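Local structure of sensor protein (Vibrio cholerae, 3BY9) at residues H32-I37 / I146-D151; A72-L77 / S87-L92. The protein probably senses C4-dicarboxylates such as succinate through this extracytoplasmic domain of DctB, a membrane-bound histidine kinase that probably uses ATP to phosphorylate a histidine in two-component signalling. All coordinates share one frame; numbering follows the deposited sequence.

Contact 1 of 2, residues H32-I37 / I146-D151; sequences HIPHLI and IVVKMD. With CA (calcium ion), chain C.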
# COMPACT_ATOMS: atom_id res chain seq x y z
N HIS A 32 9.98 -1.03 10.58
CA HIS A 32 10.53 -0.54 11.83
C HIS A 32 11.35 0.72 11.60
O HIS A 32 11.85 1.28 12.57
CB HIS A 32 11.49 -1.59 12.42
CG HIS A 32 12.59 -2.01 11.48
ND1 HIS A 32 12.34 -2.56 10.24
CD2 HIS A 32 13.95 -1.94 11.59
CE1 HIS A 32 13.48 -2.83 9.63
NE2 HIS A 32 14.47 -2.46 10.42
N ILE A 33 11.49 1.15 10.36
CA ILE A 33 12.38 2.30 10.13
C ILE A 33 11.85 3.62 10.68
O ILE A 33 12.62 4.41 11.23
CB ILE A 33 12.75 2.44 8.61
CG1 ILE A 33 13.42 1.13 8.10
CG2 ILE A 33 13.69 3.65 8.42
CD1 ILE A 33 14.75 0.76 8.87
N PRO A 34 10.54 3.90 10.56
CA PRO A 34 10.07 5.18 11.11
C PRO A 34 10.37 5.25 12.62
O PRO A 34 10.87 6.27 13.09
CB PRO A 34 8.57 5.14 10.82
CG PRO A 34 8.53 4.43 9.46
CD PRO A 34 9.54 3.28 9.65
N HIS A 35 10.12 4.17 13.36
CA HIS A 35 10.40 4.24 14.82
C HIS A 35 11.92 4.44 15.00
O HIS A 35 12.35 5.28 15.79
CB HIS A 35 9.95 2.94 15.50
CG HIS A 35 10.16 2.94 17.00
ND1 HIS A 35 10.22 1.78 17.73
CD2 HIS A 35 10.28 3.96 17.89
CE1 HIS A 35 10.37 2.08 19.02
NE2 HIS A 35 10.41 3.39 19.14
N LEU A 36 12.74 3.71 14.23
CA LEU A 36 14.19 3.78 14.35
C LEU A 36 14.73 5.20 14.28
O LEU A 36 15.58 5.56 15.11
CB LEU A 36 14.85 2.91 13.26
CG LEU A 36 16.36 3.14 13.03
CD1 LEU A 36 17.11 2.72 14.28
CD2 LEU A 36 16.88 2.35 11.84
N ILE A 37 14.23 5.99 13.33
CA ILE A 37 14.78 7.33 13.18
C ILE A 37 13.96 8.42 13.80
O ILE A 37 14.41 9.57 13.86
CB ILE A 37 15.01 7.72 11.67
CG1 ILE A 37 13.68 7.72 10.88
CG2 ILE A 37 15.95 6.67 10.99
CD1 ILE A 37 13.82 8.28 9.44
N ILE A 146 6.99 10.90 11.18
CA ILE A 146 8.00 10.51 10.16
C ILE A 146 7.37 9.35 9.37
O ILE A 146 6.70 8.46 9.94
CB ILE A 146 9.33 10.12 10.87
CG1 ILE A 146 10.35 9.60 9.84
CG2 ILE A 146 9.13 9.00 11.87
CD1 ILE A 146 10.80 10.65 8.82
N VAL A 147 7.56 9.39 8.04
CA VAL A 147 6.93 8.41 7.13
C VAL A 147 7.95 7.80 6.20
O VAL A 147 8.85 8.49 5.72
CB VAL A 147 5.90 9.13 6.22
CG1 VAL A 147 5.14 8.07 5.37
CG2 VAL A 147 4.87 9.94 7.08
N VAL A 148 7.83 6.51 5.98
CA VAL A 148 8.68 5.85 4.97
C VAL A 148 7.67 5.26 3.96
O VAL A 148 6.73 4.58 4.36
CB VAL A 148 9.46 4.70 5.62
CG1 VAL A 148 10.08 3.77 4.53
CG2 VAL A 148 10.64 5.28 6.43
N LYS A 149 7.88 5.52 2.66
CA LYS A 149 7.02 4.98 1.60
C LYS A 149 7.86 4.00 0.81
O LYS A 149 8.94 4.33 0.35
CB LYS A 149 6.54 6.10 0.69
CG LYS A 149 5.71 5.61 -0.49
CD LYS A 149 5.43 6.79 -1.46
CE LYS A 149 4.57 6.28 -2.66
NZ LYS A 149 4.38 7.44 -3.63
N MSE A 150 7.30 2.80 0.66
CA MSE A 150 7.97 1.69 -0.05
C MSE A 150 7.30 1.47 -1.39
O MSE A 150 6.07 1.43 -1.47
CB MSE A 150 7.85 0.37 0.78
CG MSE A 150 8.70 -0.75 0.19
SE MSE A 150 8.04 -2.47 0.95
CE MSE A 150 6.36 -2.56 -0.08
N ASP A 151 8.11 1.32 -2.44
CA ASP A 151 7.61 1.05 -3.80
C ASP A 151 7.14 -0.40 -3.72
O ASP A 151 7.69 -1.20 -2.96
CB ASP A 151 8.80 1.18 -4.76
CG ASP A 151 8.44 0.89 -6.20
OD1 ASP A 151 7.76 1.74 -6.83
OD2 ASP A 151 8.85 -0.18 -6.70
CA CA C . 16.57 6.75 16.91
O HOH W 1 14.15 6.79 17.30
O HOH W 2 18.85 5.86 16.35
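The pyrrolidine ring of Pro34 meets the strand with its rim: CG lies 3.8 Å from Val148 CG2, and the neighbouring corner, CB, is 4.0 Å from Ile146 CG2, which also lies 3.5 Å from Pro34 O. The flat imidazoles lie off this interface: Ile33 CD1 sits over one face of the His32 ring, 3.6 Å above the plane and offset toward the rim, while the ring of His35 stacks on Tyr134 of the adjoining strand. On the same flank of Pro34, one helical turn apart, Ile33 sets its CG2 branch against Val148 CG2 and Ile37 crosses Ile146 at about a right angle. With CG1 held between the backbone N and the carbonyl carbon (chi1 62°) and the chain then fully extended, Ile37 delivers CD1 to within 3.7 Å of Ile146 CG1. The helix runs roughly antiparallel to strand 146-150, their axes 7.8 Å apart at an angle of 144°. Branched aliphatic side chains and the proline ring fill this spacing; proline also fits the first turn of a helix because an N-H is not required there. Farther round the helix, Leu36 O binds a calcium ion at 2.4 Å; a coordinating water also donates to His35 O. On the strand, Val147 and Lys149 point to the other face, where Lys149 NZ hydrogen-bonds succinate. The chemistry is divided: largely methyl and methylene packing, buried, joins the helix to the sheet, while calcium is held beyond it by the Leu36 carbonyl, the Asp40 carboxylate and two waters, and ligand binding falls to the strand's opposite face.

Contact 2 of 2, residues A72-L77 / S87-L92; sequences AADTYL and SSNWNL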
# COMPACT_ATOMS: atom_id res chain seq x y z
N ALA A 72 14.14 2.78 0.02
CA ALA A 72 12.72 3.11 -0.04
C ALA A 72 12.44 4.14 -1.15
O ALA A 72 13.35 4.67 -1.79
CB ALA A 72 12.24 3.69 1.30
N ALA A 73 11.16 4.35 -1.42
CA ALA A 73 10.84 5.36 -2.43
C ALA A 73 11.04 6.73 -1.84
O ALA A 73 11.73 7.56 -2.44
CB ALA A 73 9.39 5.20 -2.90
N ASP A 74 10.49 6.99 -0.65
CA ASP A 74 10.62 8.32 -0.06
C ASP A 74 10.61 8.21 1.46
O ASP A 74 9.97 7.32 1.99
CB ASP A 74 9.38 9.18 -0.44
CG ASP A 74 9.15 9.21 -1.95
OD1 ASP A 74 9.80 10.03 -2.65
OD2 ASP A 74 8.33 8.40 -2.42
N THR A 75 11.29 9.15 2.13
CA THR A 75 11.31 9.14 3.62
C THR A 75 11.12 10.63 3.93
O THR A 75 11.93 11.44 3.50
CB THR A 75 12.65 8.63 4.17
OG1 THR A 75 12.85 7.26 3.76
CG2 THR A 75 12.63 8.69 5.72
N TYR A 76 10.08 10.97 4.71
CA TYR A 76 9.79 12.39 4.85
C TYR A 76 9.18 12.71 6.20
O TYR A 76 8.47 11.90 6.79
CB TYR A 76 8.87 12.89 3.71
CG TYR A 76 7.61 12.09 3.46
CD1 TYR A 76 6.35 12.63 3.77
CD2 TYR A 76 7.66 10.80 2.86
CE1 TYR A 76 5.16 11.91 3.45
CE2 TYR A 76 6.49 10.11 2.56
CZ TYR A 76 5.28 10.65 2.84
OH TYR A 76 4.15 9.94 2.48
N LEU A 77 9.45 13.94 6.64
CA LEU A 77 9.06 14.43 7.97
C LEU A 77 7.96 15.45 7.89
O LEU A 77 8.08 16.42 7.17
CB LEU A 77 10.33 15.06 8.61
CG LEU A 77 10.17 15.63 10.01
CD1 LEU A 77 9.98 14.47 11.02
CD2 LEU A 77 11.46 16.34 10.39
N SER A 87 12.51 16.18 3.55
CA SER A 87 12.18 14.97 2.82
C SER A 87 13.36 14.46 2.00
O SER A 87 14.16 15.25 1.50
CB SER A 87 11.04 15.30 1.84
OG SER A 87 10.69 14.14 1.07
N SER A 88 13.46 13.15 1.83
CA SER A 88 14.52 12.59 1.01
C SER A 88 14.40 13.04 -0.44
O SER A 88 15.42 12.99 -1.18
CB SER A 88 14.41 11.04 1.07
OG SER A 88 13.15 10.63 0.54
N ASN A 89 13.20 13.46 -0.88
CA ASN A 89 13.03 13.87 -2.29
C ASN A 89 13.06 15.38 -2.51
O ASN A 89 12.60 15.88 -3.54
CB ASN A 89 11.73 13.26 -2.86
CG ASN A 89 10.48 13.60 -2.02
OD1 ASN A 89 10.38 14.68 -1.49
ND2 ASN A 89 9.55 12.65 -1.90
N TRP A 90 13.68 16.08 -1.55
CA TRP A 90 13.73 17.53 -1.56
C TRP A 90 14.36 18.09 -2.85
O TRP A 90 14.01 19.21 -3.24
CB TRP A 90 14.54 18.05 -0.37
CG TRP A 90 15.99 17.71 -0.46
CD1 TRP A 90 16.59 16.56 -0.10
CD2 TRP A 90 17.01 18.57 -0.98
NE1 TRP A 90 17.96 16.64 -0.35
CE2 TRP A 90 18.22 17.87 -0.90
CE3 TRP A 90 17.00 19.87 -1.52
CZ2 TRP A 90 19.44 18.42 -1.34
CZ3 TRP A 90 18.22 20.42 -1.96
CH2 TRP A 90 19.40 19.69 -1.86
N ASN A 91 15.26 17.30 -3.42
CA ASN A 91 16.02 17.62 -4.65
C ASN A 91 15.53 16.90 -5.89
O ASN A 91 16.27 16.80 -6.89
CB ASN A 91 17.51 17.29 -4.46
CG ASN A 91 17.76 15.84 -3.98
OD1 ASN A 91 16.84 15.07 -3.63
ND2 ASN A 91 19.04 15.49 -3.92
N LEU A 92 14.30 16.42 -5.85
CA LEU A 92 13.72 15.69 -7.00
C LEU A 92 12.48 16.42 -7.53
O LEU A 92 11.92 17.28 -6.83
CB LEU A 92 13.34 14.28 -6.58
CG LEU A 92 14.41 13.44 -5.87
CD1 LEU A 92 13.90 12.03 -5.67
CD2 LEU A 92 15.70 13.37 -6.73
O HOH W 3 13.06 10.21 -2.11
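This is a polar junction at the margin of the five-stranded antiparallel sheet of a PAS-like sensor domain, where strand 84-87 ends in a loop that stays fastened to strand 74-79. Tyr76 and Ser87 form an antiparallel non-hydrogen-bonded pair, with Ser87 OG 3.4 Å from Tyr76 CB. One step along, Ser88 hydrogen-bonds both main-chain polar atoms of Thr75: Ser88 N donates to Thr75 O (2.8 Å), Ser88 OG accepts from Thr75 N (2.9 Å, 158°). The side chain can do this because OG sits between its own N and carbonyl carbon (chi1 62°), replacing the main-chain acceptor that the turning backbone no longer supplies. Asn89 ND2 donates to Asp74 OD1 at 2.7 Å, along its amide plane but from above the carboxylate plane; the two groups are turned 62° apart. Arg94 makes a salt bridge to the same OD1, which probably keeps Asp74 charged. Asn89 OD1 takes a 2.6 Å bond from Ser87 OG, bracing the type I turn 87-90, and another from Phe96 N. A water links Ser88 OG to Ala73 O. On the strand's other edge, Ala73 and Asp74 pair with Lys149 of strand 141-150 in a classic beta bulge. Helix 53-70 covers the Thr75 side through Asn67 and holds the loop, Glu64 accepting a hydrogen bond from Trp90 NE1, while Tyr76 turns to the opposite face, its OH hydrogen-bonded to Tyr106 OH of helix 105-110.

Overall arrangement
Contact 2 is nested within the chain loop that contact 1 closes, and their centres lie 11 Å apart on one sheet. Strands 141-150 and 74-79 are neighbours, joined where Lys149 N meets Asp74 O at 2.8 Å and Lys149 O meets Ala73 N at 2.8 Å, both probable hydrogen bonds. Ile146 CD1 also packs 3.3 Å from Tyr76 O. The succinate pocket draws on both: Lys149 comes from the strand of contact 1, and the Tyr76 side chain of contact 2 is about 4 Å at nearest from bound succinate. Calcium lies across the sheet from it, about 12 Å from the nearest atom of the Thr75 side chain, beside the helix of contact 1.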